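Local coordinates for protein putative glucoamylase (Bacteroides caccae ATCC 43185, PDB 4QT9) that probably hydrolyses glycosidic bonds in glucose-containing carbohydrates, as a putative glucoamylase built on an alpha/alpha toroid, at residues A47-H52 and R389-D394; V173-Y178 and A216-H221; R301-Y306 and P330-D335; N235-S240 and H250-G255. All blocks are in the same frame, centred on the assembly; numbering follows the deposited sequence.

How the contacts relate
From the N terminus, the chain first lays down 47-52, whose partner in contact 1, 389-394, comes 337 residues later; that long closure spans most of the toroid, and the other three contacts all form within it. Contact 2 comes first, joining the loop after helix 157-172 to the end of helix 209-217. Contact 4 then closes the short hairpin of strands 239-244 and 247-251. Contact 3 follows, linking the end of helix 284-301 to the loop after strand 324-327. These three lie in series and none crosses another. No two contacts touch: contacts 3 and 4 approach to about 7 Å between nearest atoms, whereas the centres of contacts 2 and 3 are 41 Å apart.

Contact 1 (A47-H52 and R389-D394); sequences APERYH and RYLAID
The carbonyl oxygen of Glu49 accepts two hydrogen bonds, one from Ala392 N at 3.1 Å and one from water 1, which lies 2.7 Å from Glu49 O. Ala392 opens helix 392-406, and the same water accepts from Ile393 N, so the first two amides of the helix, which have no preceding helical turn to supply an acceptor, find partners here. Water 1 also donates to Glu49 OE2. The Glu49 side chain sets off away from the helix but bends at chi2 (62°), which returns its carboxylate to the water; OE1 binds Trp115. A negative group near this helix start would probably be stabilised by the helix dipole.

Beyond Glu49 the chains become an antiparallel pair of strands. Tyr51 and Tyr390 are a hydrogen-bonded pair, with Tyr390 N 2.9 Å from Tyr51 O and the reverse bond of Tyr51 N to Tyr390 O at 3.0 Å. On the other face, the Arg389 guanidinium lies flat on the His52 ring, planes 6° apart, while Arg389 CD stands 3.7 Å from the ring centroid. Histidine suits this place because Val56 O and Tyr320 OH hold its two nitrogens and fix the ring's rotation, and the extended arginine can follow its face. Leu391 CD2 packs 3.8 Å from Arg50 CB, and the Arg50 head group pairs with Asp61. The small methyl of Ala392 meets Ala47 CB at 3.9 Å.

Tyr35 of helix 21-37 packs against Tyr51, Tyr390 and Ala392, while Tyr320 of strand 318-321 touches Arg389 and Leu391 on the opposite face of the strand pair.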
# COMPACT_ATOMS: atom_id res chain seq x y z
N ALA A 47 4.18 -3.22 12.10
CA ALA A 47 3.44 -4.26 11.46
C ALA A 47 4.32 -5.44 11.07
O ALA A 47 5.25 -5.28 10.27
CB ALA A 47 2.76 -3.70 10.21
N PRO A 48 4.01 -6.65 11.57
CA PRO A 48 4.74 -7.84 11.07
C PRO A 48 4.31 -8.12 9.63
O PRO A 48 3.18 -7.78 9.27
CB PRO A 48 4.28 -8.97 12.02
CG PRO A 48 2.95 -8.54 12.52
CD PRO A 48 2.91 -7.02 12.49
N GLU A 49 5.18 -8.74 8.82
CA GLU A 49 4.86 -9.10 7.44
C GLU A 49 3.52 -9.88 7.41
O GLU A 49 2.63 -9.55 6.62
CB GLU A 49 6.02 -9.94 6.84
CG GLU A 49 5.76 -10.48 5.43
CD GLU A 49 5.56 -9.42 4.35
OE1 GLU A 49 6.40 -8.50 4.24
OE2 GLU A 49 4.57 -9.54 3.60
N ARG A 50 3.37 -10.85 8.33
CA ARG A 50 2.23 -11.73 8.44
C ARG A 50 1.80 -12.01 9.89
O ARG A 50 2.61 -11.89 10.82
CB ARG A 50 2.55 -13.08 7.74
CG ARG A 50 3.54 -14.00 8.47
CD ARG A 50 4.15 -15.02 7.52
NE ARG A 50 5.31 -14.47 6.82
CZ ARG A 50 5.41 -14.27 5.50
NH1 ARG A 50 4.39 -14.55 4.69
NH2 ARG A 50 6.54 -13.80 4.99
N TYR A 51 0.54 -12.42 10.06
CA TYR A 51 -0.05 -12.84 11.32
C TYR A 51 -0.85 -14.11 11.07
O TYR A 51 -1.78 -14.09 10.26
CB TYR A 51 -0.91 -11.74 11.96
CG TYR A 51 -1.30 -12.07 13.39
CD1 TYR A 51 -2.38 -12.91 13.65
CD2 TYR A 51 -0.57 -11.59 14.46
CE1 TYR A 51 -2.70 -13.29 14.95
CE2 TYR A 51 -0.87 -11.96 15.77
CZ TYR A 51 -1.95 -12.80 16.01
OH TYR A 51 -2.28 -13.12 17.31
N HIS A 52 -0.45 -15.21 11.70
CA HIS A 52 -1.12 -16.50 11.53
C HIS A 52 -1.85 -16.87 12.81
O HIS A 52 -1.21 -17.09 13.84
CB HIS A 52 -0.13 -17.61 11.09
CG HIS A 52 0.52 -17.36 9.74
ND1 HIS A 52 1.46 -18.23 9.22
CD2 HIS A 52 0.30 -16.38 8.84
CE1 HIS A 52 1.77 -17.76 8.03
NE2 HIS A 52 1.09 -16.65 7.75
N ARG A 389 -5.19 -16.44 8.17
CA ARG A 389 -3.93 -15.71 8.04
C ARG A 389 -4.14 -14.33 7.49
O ARG A 389 -5.09 -14.08 6.73
CB ARG A 389 -2.94 -16.49 7.14
CG ARG A 389 -2.52 -17.84 7.77
CD ARG A 389 -1.79 -18.77 6.85
NE ARG A 389 -1.23 -19.88 7.61
CZ ARG A 389 -0.29 -20.71 7.17
NH1 ARG A 389 0.20 -20.59 5.94
NH2 ARG A 389 0.18 -21.67 7.96
N TYR A 390 -3.28 -13.41 7.93
CA TYR A 390 -3.26 -12.02 7.51
C TYR A 390 -1.91 -11.61 7.01
O TYR A 390 -0.90 -12.17 7.43
CB TYR A 390 -3.59 -11.10 8.69
CG TYR A 390 -4.93 -11.35 9.32
CD1 TYR A 390 -6.10 -10.82 8.75
CD2 TYR A 390 -5.05 -12.05 10.51
CE1 TYR A 390 -7.33 -11.00 9.36
CE2 TYR A 390 -6.29 -12.24 11.12
CZ TYR A 390 -7.43 -11.70 10.55
OH TYR A 390 -8.64 -11.83 11.16
N LEU A 391 -1.89 -10.57 6.15
CA LEU A 391 -0.69 -9.88 5.67
C LEU A 391 -0.90 -8.41 5.87
O LEU A 391 -1.95 -7.89 5.47
CB LEU A 391 -0.38 -10.16 4.17
CG LEU A 391 -0.02 -11.58 3.78
CD1 LEU A 391 0.00 -11.70 2.27
CD2 LEU A 391 1.35 -11.97 4.36
N ALA A 392 0.09 -7.71 6.47
CA ALA A 392 0.06 -6.26 6.68
C ALA A 392 -0.31 -5.49 5.40
O ALA A 392 -1.16 -4.60 5.47
CB ALA A 392 1.42 -5.76 7.20
N ILE A 393 0.29 -5.84 4.25
CA ILE A 393 0.06 -5.14 2.96
C ILE A 393 -1.37 -5.36 2.41
O ILE A 393 -1.79 -4.63 1.52
CB ILE A 393 1.14 -5.45 1.88
CG1 ILE A 393 1.21 -6.94 1.50
CG2 ILE A 393 2.53 -4.89 2.30
CD1 ILE A 393 2.21 -7.25 0.33
N ASP A 394 -2.10 -6.36 2.90
CA ASP A 394 -3.46 -6.56 2.43
C ASP A 394 -4.45 -5.92 3.43
O ASP A 394 -5.40 -5.28 3.00
CB ASP A 394 -3.75 -8.05 2.12
CG ASP A 394 -2.95 -8.58 0.90
OD1 ASP A 394 -2.38 -7.77 0.15
OD2 ASP A 394 -2.87 -9.82 0.72
O HOH W 1 2.69 -7.93 4.42

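Contact 2 (V173-Y178 and A216-H221); sequences VDWDWY and AASPTH
Val173 O faces Ser218 through water 2, which accepts from Ser218 OG at 2.7 Å; the water's leg to the carbonyl is unusually short and its exact geometry doubtful. Next, Asp174 lies over one face of the His221 ring: its CB is 4.2 Å from the ring centroid and its carboxylate is turned 27° from the ring plane. This aspartate also shapes its own chain, because OD1 accepts from Trp177 N at 3.0 Å in an Asx motif that leads into the 3-10 turn.

Trp175 brings CD1 to within 3.4 Å of Ser218 CB, and its NE1 gives a weak hydrogen bond to water 2. The indole otherwise lies among Leu135, Thr138 and Leu214, a buried setting that suits a broad apolar ring with one polar edge. Asp176 follows, its amide N making a weak bond to His221 O (3.3 Å), while its carboxylate pairs with Arg179.

Serine fits where helix 209-217 ends: with OG anti to its own N (chi1 177°), Ser218 OG accepts from His221 N at 2.9 Å, an ST motif that turns the chain so that His221 faces Asp174.

Water 2 accepts from the Ser218 hydroxyl and, weakly, from the indole, and probably donates to Val173 O, linking polar atoms that do not meet directly. The carboxylate stacked on His221 might also favour the protonated imidazole, although no hydrogen bond joins the two groups.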
# COMPACT_ATOMS: atom_id res chain seq x y z
N VAL A 173 16.14 10.50 3.76
CA VAL A 173 16.04 9.56 2.61
C VAL A 173 16.73 10.14 1.38
O VAL A 173 16.26 11.15 0.82
CB VAL A 173 14.62 9.07 2.24
CG1 VAL A 173 14.69 7.99 1.16
CG2 VAL A 173 13.87 8.55 3.46
N ASP A 174 17.83 9.49 0.94
CA ASP A 174 18.57 9.97 -0.24
C ASP A 174 18.01 9.33 -1.53
O ASP A 174 18.59 8.37 -2.07
CB ASP A 174 20.09 9.71 -0.10
CG ASP A 174 20.96 10.43 -1.14
OD1 ASP A 174 20.41 10.92 -2.16
OD2 ASP A 174 22.18 10.49 -0.95
N TRP A 175 16.86 9.87 -2.01
CA TRP A 175 16.21 9.34 -3.23
C TRP A 175 17.16 9.43 -4.43
O TRP A 175 17.24 8.50 -5.23
CB TRP A 175 14.89 10.09 -3.55
CG TRP A 175 13.97 10.23 -2.37
CD1 TRP A 175 13.94 11.24 -1.46
CD2 TRP A 175 12.99 9.26 -1.93
NE1 TRP A 175 12.97 11.00 -0.51
CE2 TRP A 175 12.37 9.79 -0.78
CE3 TRP A 175 12.54 8.03 -2.44
CZ2 TRP A 175 11.35 9.11 -0.09
CZ3 TRP A 175 11.53 7.34 -1.75
CH2 TRP A 175 10.93 7.89 -0.62
N ASP A 176 17.92 10.55 -4.51
CA ASP A 176 18.82 10.83 -5.61
C ASP A 176 19.91 9.76 -5.73
O ASP A 176 20.33 9.47 -6.85
CB ASP A 176 19.43 12.23 -5.45
CG ASP A 176 20.31 12.64 -6.60
OD1 ASP A 176 19.78 13.16 -7.60
OD2 ASP A 176 21.55 12.45 -6.49
N TRP A 177 20.36 9.18 -4.62
CA TRP A 177 21.36 8.10 -4.68
C TRP A 177 20.88 6.94 -5.58
O TRP A 177 21.67 6.35 -6.29
CB TRP A 177 21.65 7.55 -3.26
CG TRP A 177 22.51 6.32 -3.27
CD1 TRP A 177 22.08 5.03 -3.27
CD2 TRP A 177 23.92 6.27 -3.51
NE1 TRP A 177 23.15 4.17 -3.42
CE2 TRP A 177 24.29 4.91 -3.54
CE3 TRP A 177 24.92 7.26 -3.62
CZ2 TRP A 177 25.62 4.51 -3.69
CZ3 TRP A 177 26.24 6.86 -3.75
CH2 TRP A 177 26.58 5.49 -3.80
N TYR A 178 19.59 6.61 -5.51
CA TYR A 178 18.98 5.49 -6.21
C TYR A 178 18.81 5.75 -7.72
O TYR A 178 18.25 4.91 -8.41
CB TYR A 178 17.67 5.11 -5.50
CG TYR A 178 17.94 4.39 -4.19
CD1 TYR A 178 18.34 5.09 -3.05
CD2 TYR A 178 17.82 3.00 -4.09
CE1 TYR A 178 18.67 4.42 -1.87
CE2 TYR A 178 18.12 2.33 -2.91
CZ TYR A 178 18.58 3.05 -1.80
OH TYR A 178 18.88 2.41 -0.62
N ALA A 216 10.64 13.40 -6.08
CA ALA A 216 10.59 14.77 -6.58
C ALA A 216 10.27 15.78 -5.47
O ALA A 216 10.63 16.93 -5.59
CB ALA A 216 9.55 14.88 -7.69
N ALA A 217 9.56 15.34 -4.43
CA ALA A 217 9.13 16.16 -3.28
C ALA A 217 10.24 16.41 -2.24
O ALA A 217 10.11 17.35 -1.45
CB ALA A 217 7.96 15.49 -2.60
N SER A 218 11.26 15.54 -2.18
CA SER A 218 12.29 15.61 -1.14
C SER A 218 12.89 17.00 -1.03
O SER A 218 13.35 17.55 -2.04
CB SER A 218 13.38 14.59 -1.36
OG SER A 218 14.39 14.74 -0.37
N PRO A 219 12.85 17.60 0.19
CA PRO A 219 13.40 18.94 0.35
C PRO A 219 14.94 18.94 0.46
O PRO A 219 15.56 20.02 0.47
CB PRO A 219 12.74 19.42 1.64
CG PRO A 219 12.68 18.17 2.48
CD PRO A 219 12.33 17.08 1.48
N THR A 220 15.56 17.74 0.47
CA THR A 220 17.03 17.65 0.62
C THR A 220 17.71 16.85 -0.51
O THR A 220 18.78 17.23 -0.96
CB THR A 220 17.35 16.97 1.96
OG1 THR A 220 16.51 15.82 2.05
CG2 THR A 220 17.12 17.89 3.15
N HIS A 221 17.12 15.71 -0.90
CA HIS A 221 17.71 14.84 -1.91
C HIS A 221 16.73 14.56 -3.03
O HIS A 221 16.65 13.44 -3.54
CB HIS A 221 18.19 13.53 -1.26
CG HIS A 221 19.18 13.73 -0.15
ND1 HIS A 221 20.50 14.05 -0.41
CD2 HIS A 221 19.01 13.60 1.19
CE1 HIS A 221 21.08 14.15 0.78
NE2 HIS A 221 20.22 13.90 1.77
O HOH W 2 14.32 12.69 1.31

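Contact 3 (R301-Y306 and P330-D335); sequences RNPKHY and PNEQDD
Lys304 sends CG off opposite its carbonyl carbon (chi1 -69°) and then bends at chi3 (95°), which carries its ammonium group across to the helix-like bend at 332-334 and the residue after it. There Lys304 NZ donates to Asp335 O at 2.8 Å, nearly along the C=O axis, and to Glu332 O at 3.2 Å. A third bond, from Lys304 NZ to Tyr306 OH at 3.1 Å, brings the acceptors to three, and together they fix the lysine tip. Lysine suits the task because it has the length to reach two main-chain carbonyls and three N-H groups to share; the carboxylates of Glu332 and Asp335 remain farther from NZ.

Asp335 lies alongside Tyr306, pointing the other way, with OD2 at the ring edge, 3.3 Å from Tyr306 CE2, and the carboxylate plane turned 75° from the ring. Water 4 donates to both Asp335 OD2 and Asn302 OD1 and accepts from Lys304 N. Asn302, at the start of the type I turn 302-305, also takes Tyr306 N on its OD1 and returns ND2 to Tyr306 O, the paired donor and acceptor of an amide being well matched to closing such a loop. Beside these bonds, Pro303 CG rests 3.7 Å from Glu332 CG, a stiff ring against the methylene part of the glutamate, whose OE2 is linked to Arg301 NH2 through water 3.

Tyr298 of helix 284-301 backs the contact, touching Pro303 and Glu332 and bonding to Asp335 OD2, while Phe309, on the way to strand 318-321, meets Tyr306 and Asp335.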
# COMPACT_ATOMS: atom_id res chain seq x y z
N ARG A 301 -17.46 -12.70 -15.28
CA ARG A 301 -17.38 -13.59 -16.43
C ARG A 301 -16.99 -14.99 -15.98
O ARG A 301 -17.61 -15.94 -16.44
CB ARG A 301 -16.42 -13.06 -17.50
CG ARG A 301 -16.50 -13.85 -18.80
CD ARG A 301 -15.85 -13.08 -19.92
NE ARG A 301 -14.48 -12.67 -19.61
CZ ARG A 301 -13.41 -13.40 -19.90
NH1 ARG A 301 -13.54 -14.60 -20.44
NH2 ARG A 301 -12.20 -12.93 -19.64
N ASN A 302 -16.01 -15.11 -15.04
CA ASN A 302 -15.58 -16.38 -14.43
C ASN A 302 -15.39 -17.49 -15.49
O ASN A 302 -16.12 -18.49 -15.46
CB ASN A 302 -16.61 -16.81 -13.36
CG ASN A 302 -16.20 -17.98 -12.52
OD1 ASN A 302 -15.02 -18.31 -12.39
ND2 ASN A 302 -17.18 -18.70 -11.98
N PRO A 303 -14.45 -17.31 -16.45
CA PRO A 303 -14.31 -18.30 -17.54
C PRO A 303 -13.75 -19.65 -17.09
O PRO A 303 -13.88 -20.63 -17.83
CB PRO A 303 -13.37 -17.63 -18.53
CG PRO A 303 -12.52 -16.67 -17.63
CD PRO A 303 -13.50 -16.18 -16.61
N LYS A 304 -13.13 -19.70 -15.89
CA LYS A 304 -12.56 -20.94 -15.35
C LYS A 304 -13.56 -21.68 -14.44
O LYS A 304 -13.24 -22.76 -13.93
CB LYS A 304 -11.25 -20.66 -14.63
CG LYS A 304 -10.12 -20.26 -15.59
CD LYS A 304 -8.82 -19.95 -14.86
CE LYS A 304 -7.92 -21.15 -14.81
NZ LYS A 304 -6.74 -20.90 -13.94
N HIS A 305 -14.77 -21.11 -14.28
CA HIS A 305 -15.93 -21.63 -13.57
C HIS A 305 -15.65 -21.96 -12.10
O HIS A 305 -16.00 -23.03 -11.61
CB HIS A 305 -16.53 -22.85 -14.29
CG HIS A 305 -16.59 -22.67 -15.78
ND1 HIS A 305 -17.50 -21.82 -16.37
CD2 HIS A 305 -15.83 -23.23 -16.75
CE1 HIS A 305 -17.29 -21.89 -17.67
NE2 HIS A 305 -16.30 -22.74 -17.95
N TYR A 306 -15.04 -21.01 -11.38
CA TYR A 306 -14.75 -21.17 -9.95
C TYR A 306 -15.97 -20.92 -9.12
O TYR A 306 -16.79 -20.06 -9.47
CB TYR A 306 -13.63 -20.23 -9.52
CG TYR A 306 -12.29 -20.62 -10.08
CD1 TYR A 306 -11.72 -21.86 -9.79
CD2 TYR A 306 -11.55 -19.73 -10.86
CE1 TYR A 306 -10.47 -22.21 -10.27
CE2 TYR A 306 -10.28 -20.07 -11.34
CZ TYR A 306 -9.75 -21.32 -11.05
OH TYR A 306 -8.51 -21.67 -11.51
N PRO A 330 -6.76 -10.17 -13.15
CA PRO A 330 -7.93 -10.59 -13.94
C PRO A 330 -7.58 -11.11 -15.34
O PRO A 330 -7.84 -10.45 -16.36
CB PRO A 330 -8.77 -9.31 -13.99
CG PRO A 330 -7.76 -8.21 -13.99
CD PRO A 330 -6.66 -8.69 -13.09
N ASN A 331 -7.01 -12.33 -15.39
CA ASN A 331 -6.69 -13.10 -16.59
C ASN A 331 -6.59 -14.59 -16.20
O ASN A 331 -6.18 -14.91 -15.09
CB ASN A 331 -5.43 -12.59 -17.31
CG ASN A 331 -4.14 -12.83 -16.58
OD1 ASN A 331 -3.66 -13.96 -16.47
ND2 ASN A 331 -3.51 -11.76 -16.13
N GLU A 332 -6.91 -15.48 -17.14
CA GLU A 332 -6.95 -16.93 -16.98
C GLU A 332 -5.63 -17.57 -16.57
O GLU A 332 -5.66 -18.65 -15.97
CB GLU A 332 -7.48 -17.60 -18.27
CG GLU A 332 -8.95 -17.33 -18.47
CD GLU A 332 -9.60 -18.13 -19.58
OE1 GLU A 332 -9.82 -19.35 -19.39
OE2 GLU A 332 -9.94 -17.52 -20.63
N GLN A 333 -4.49 -16.92 -16.83
CA GLN A 333 -3.17 -17.44 -16.44
C GLN A 333 -2.87 -17.19 -14.94
O GLN A 333 -2.25 -18.03 -14.28
CB GLN A 333 -2.06 -16.82 -17.30
CG GLN A 333 -2.00 -17.37 -18.75
CD GLN A 333 -3.23 -17.06 -19.60
OE1 GLN A 333 -3.70 -15.91 -19.68
NE2 GLN A 333 -3.78 -18.08 -20.25
N ASP A 334 -3.33 -16.04 -14.41
CA ASP A 334 -3.04 -15.62 -13.03
C ASP A 334 -4.20 -15.94 -12.08
O ASP A 334 -4.00 -15.99 -10.86
CB ASP A 334 -2.71 -14.12 -12.99
CG ASP A 334 -1.51 -13.70 -13.84
OD1 ASP A 334 -0.55 -14.51 -13.98
OD2 ASP A 334 -1.51 -12.55 -14.33
N ASP A 335 -5.41 -16.20 -12.64
CA ASP A 335 -6.59 -16.55 -11.86
C ASP A 335 -6.45 -17.98 -11.32
O ASP A 335 -6.27 -18.90 -12.10
CB ASP A 335 -7.86 -16.39 -12.70
CG ASP A 335 -9.16 -16.83 -12.05
OD1 ASP A 335 -9.23 -16.86 -10.79
OD2 ASP A 335 -10.13 -17.10 -12.80
O HOH W 3 -10.28 -14.52 -20.62
O HOH W 4 -12.67 -17.74 -13.52

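Contact 4 (N235-S240 and H250-G255); sequences NGAIVS and HLRYQG
The open end of a beta hairpin, strands 239-244 and 247-251, is joined by two backbone bonds, Arg252 N to Ile238 O at 2.7 Å and Ser240 N to His250 O at 2.9 Å, on either side of the non-hydrogen-bonded pair Val239 and Leu251. A type I turn from Gly236 to Val239 leads in; glycine suits its start, where phi is 100°.

Arg252 carries most of the side-chain contact. With CG anti to the backbone N (chi1 170°), its chain starts toward 235-240 and then bends at chi3 (59°), folding the guanidinium over the turn so that Ala237 O lies above one face. Gln254 NE2 lies over the opposite face, and NH2 donates to Gly204 O and Gln234 OE1, so its rotation is fixed by atoms over both faces and by the two acceptors of NH2. Arginine suits this place by offering both a broad face and several N-H groups. Ser240 CB packs 3.8 Å from Arg252 CB. Ile238 and Leu251 both project on the same side of the hairpin end, where Ile238 packs on Trp232 and Leu251 on Met288 of helix 284-301. The branched Val239 meets the imidazole, with CG1 3.5 Å from His250 NE2.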
# COMPACT_ATOMS: atom_id res chain seq x y z
N ASN A 235 9.05 8.88 -21.58
CA ASN A 235 8.71 9.96 -22.51
C ASN A 235 7.38 9.74 -23.23
O ASN A 235 7.25 10.06 -24.42
CB ASN A 235 9.86 10.18 -23.51
CG ASN A 235 11.16 10.46 -22.80
OD1 ASN A 235 11.33 11.50 -22.17
ND2 ASN A 235 12.05 9.47 -22.78
N GLY A 236 6.37 9.26 -22.49
CA GLY A 236 5.06 9.01 -23.09
C GLY A 236 4.76 7.57 -23.45
O GLY A 236 3.60 7.27 -23.74
N ALA A 237 5.75 6.66 -23.42
CA ALA A 237 5.51 5.22 -23.70
C ALA A 237 4.50 4.58 -22.68
O ALA A 237 3.94 3.53 -22.95
CB ALA A 237 6.82 4.46 -23.66
N ILE A 238 4.29 5.22 -21.52
CA ILE A 238 3.36 4.76 -20.46
C ILE A 238 1.89 4.95 -20.92
O ILE A 238 0.99 4.40 -20.31
CB ILE A 238 3.66 5.52 -19.12
CG1 ILE A 238 2.97 4.84 -17.89
CG2 ILE A 238 3.33 7.02 -19.24
CD1 ILE A 238 3.43 5.32 -16.51
N VAL A 239 1.66 5.75 -21.97
CA VAL A 239 0.33 5.99 -22.52
C VAL A 239 0.13 4.96 -23.62
O VAL A 239 0.88 4.96 -24.59
CB VAL A 239 0.16 7.44 -23.04
CG1 VAL A 239 -1.22 7.64 -23.68
CG2 VAL A 239 0.40 8.47 -21.93
N SER A 240 -0.82 4.02 -23.42
CA SER A 240 -1.07 2.97 -24.41
C SER A 240 -2.53 2.53 -24.30
O SER A 240 -2.80 1.50 -23.70
CB SER A 240 -0.12 1.79 -24.18
OG SER A 240 -0.14 0.88 -25.26
N HIS A 250 -6.19 3.51 -20.14
CA HIS A 250 -5.37 4.52 -20.82
C HIS A 250 -3.86 4.23 -20.78
O HIS A 250 -3.14 4.60 -21.71
CB HIS A 250 -5.62 5.89 -20.17
CG HIS A 250 -4.94 7.03 -20.85
ND1 HIS A 250 -5.31 7.44 -22.11
CD2 HIS A 250 -3.92 7.81 -20.41
CE1 HIS A 250 -4.51 8.45 -22.41
NE2 HIS A 250 -3.65 8.70 -21.42
N LEU A 251 -3.39 3.58 -19.71
CA LEU A 251 -1.97 3.37 -19.49
C LEU A 251 -1.45 2.02 -19.94
O LEU A 251 -2.21 1.06 -20.05
CB LEU A 251 -1.65 3.53 -17.97
CG LEU A 251 -2.11 4.83 -17.32
CD1 LEU A 251 -1.84 4.81 -15.85
CD2 LEU A 251 -1.44 6.07 -17.98
N ARG A 252 -0.11 1.95 -20.12
CA ARG A 252 0.64 0.73 -20.37
C ARG A 252 0.95 0.10 -19.00
O ARG A 252 1.68 0.70 -18.21
CB ARG A 252 1.95 1.04 -21.14
CG ARG A 252 2.88 -0.18 -21.19
CD ARG A 252 4.33 0.18 -21.47
NE ARG A 252 4.92 1.07 -20.46
CZ ARG A 252 6.09 1.69 -20.63
NH1 ARG A 252 6.80 1.49 -21.73
NH2 ARG A 252 6.56 2.50 -19.69
N TYR A 253 0.39 -1.08 -18.71
CA TYR A 253 0.64 -1.81 -17.46
C TYR A 253 1.86 -2.69 -17.70
O TYR A 253 1.96 -3.35 -18.73
CB TYR A 253 -0.62 -2.60 -17.03
CG TYR A 253 -1.74 -1.67 -16.59
CD1 TYR A 253 -2.53 -1.00 -17.53
CD2 TYR A 253 -1.96 -1.41 -15.25
CE1 TYR A 253 -3.49 -0.07 -17.13
CE2 TYR A 253 -2.92 -0.49 -14.84
CZ TYR A 253 -3.68 0.19 -15.79
OH TYR A 253 -4.64 1.08 -15.37
N GLN A 254 2.81 -2.69 -16.78
CA GLN A 254 4.05 -3.44 -16.94
C GLN A 254 3.85 -4.95 -17.03
O GLN A 254 3.47 -5.57 -16.05
CB GLN A 254 5.02 -3.10 -15.80
CG GLN A 254 5.69 -1.75 -16.01
CD GLN A 254 6.66 -1.75 -17.15
OE1 GLN A 254 7.38 -2.72 -17.36
NE2 GLN A 254 6.75 -0.65 -17.87
N GLY A 255 4.12 -5.51 -18.21
CA GLY A 255 4.04 -6.95 -18.46
C GLY A 255 2.66 -7.59 -18.38
O GLY A 255 2.56 -8.80 -18.18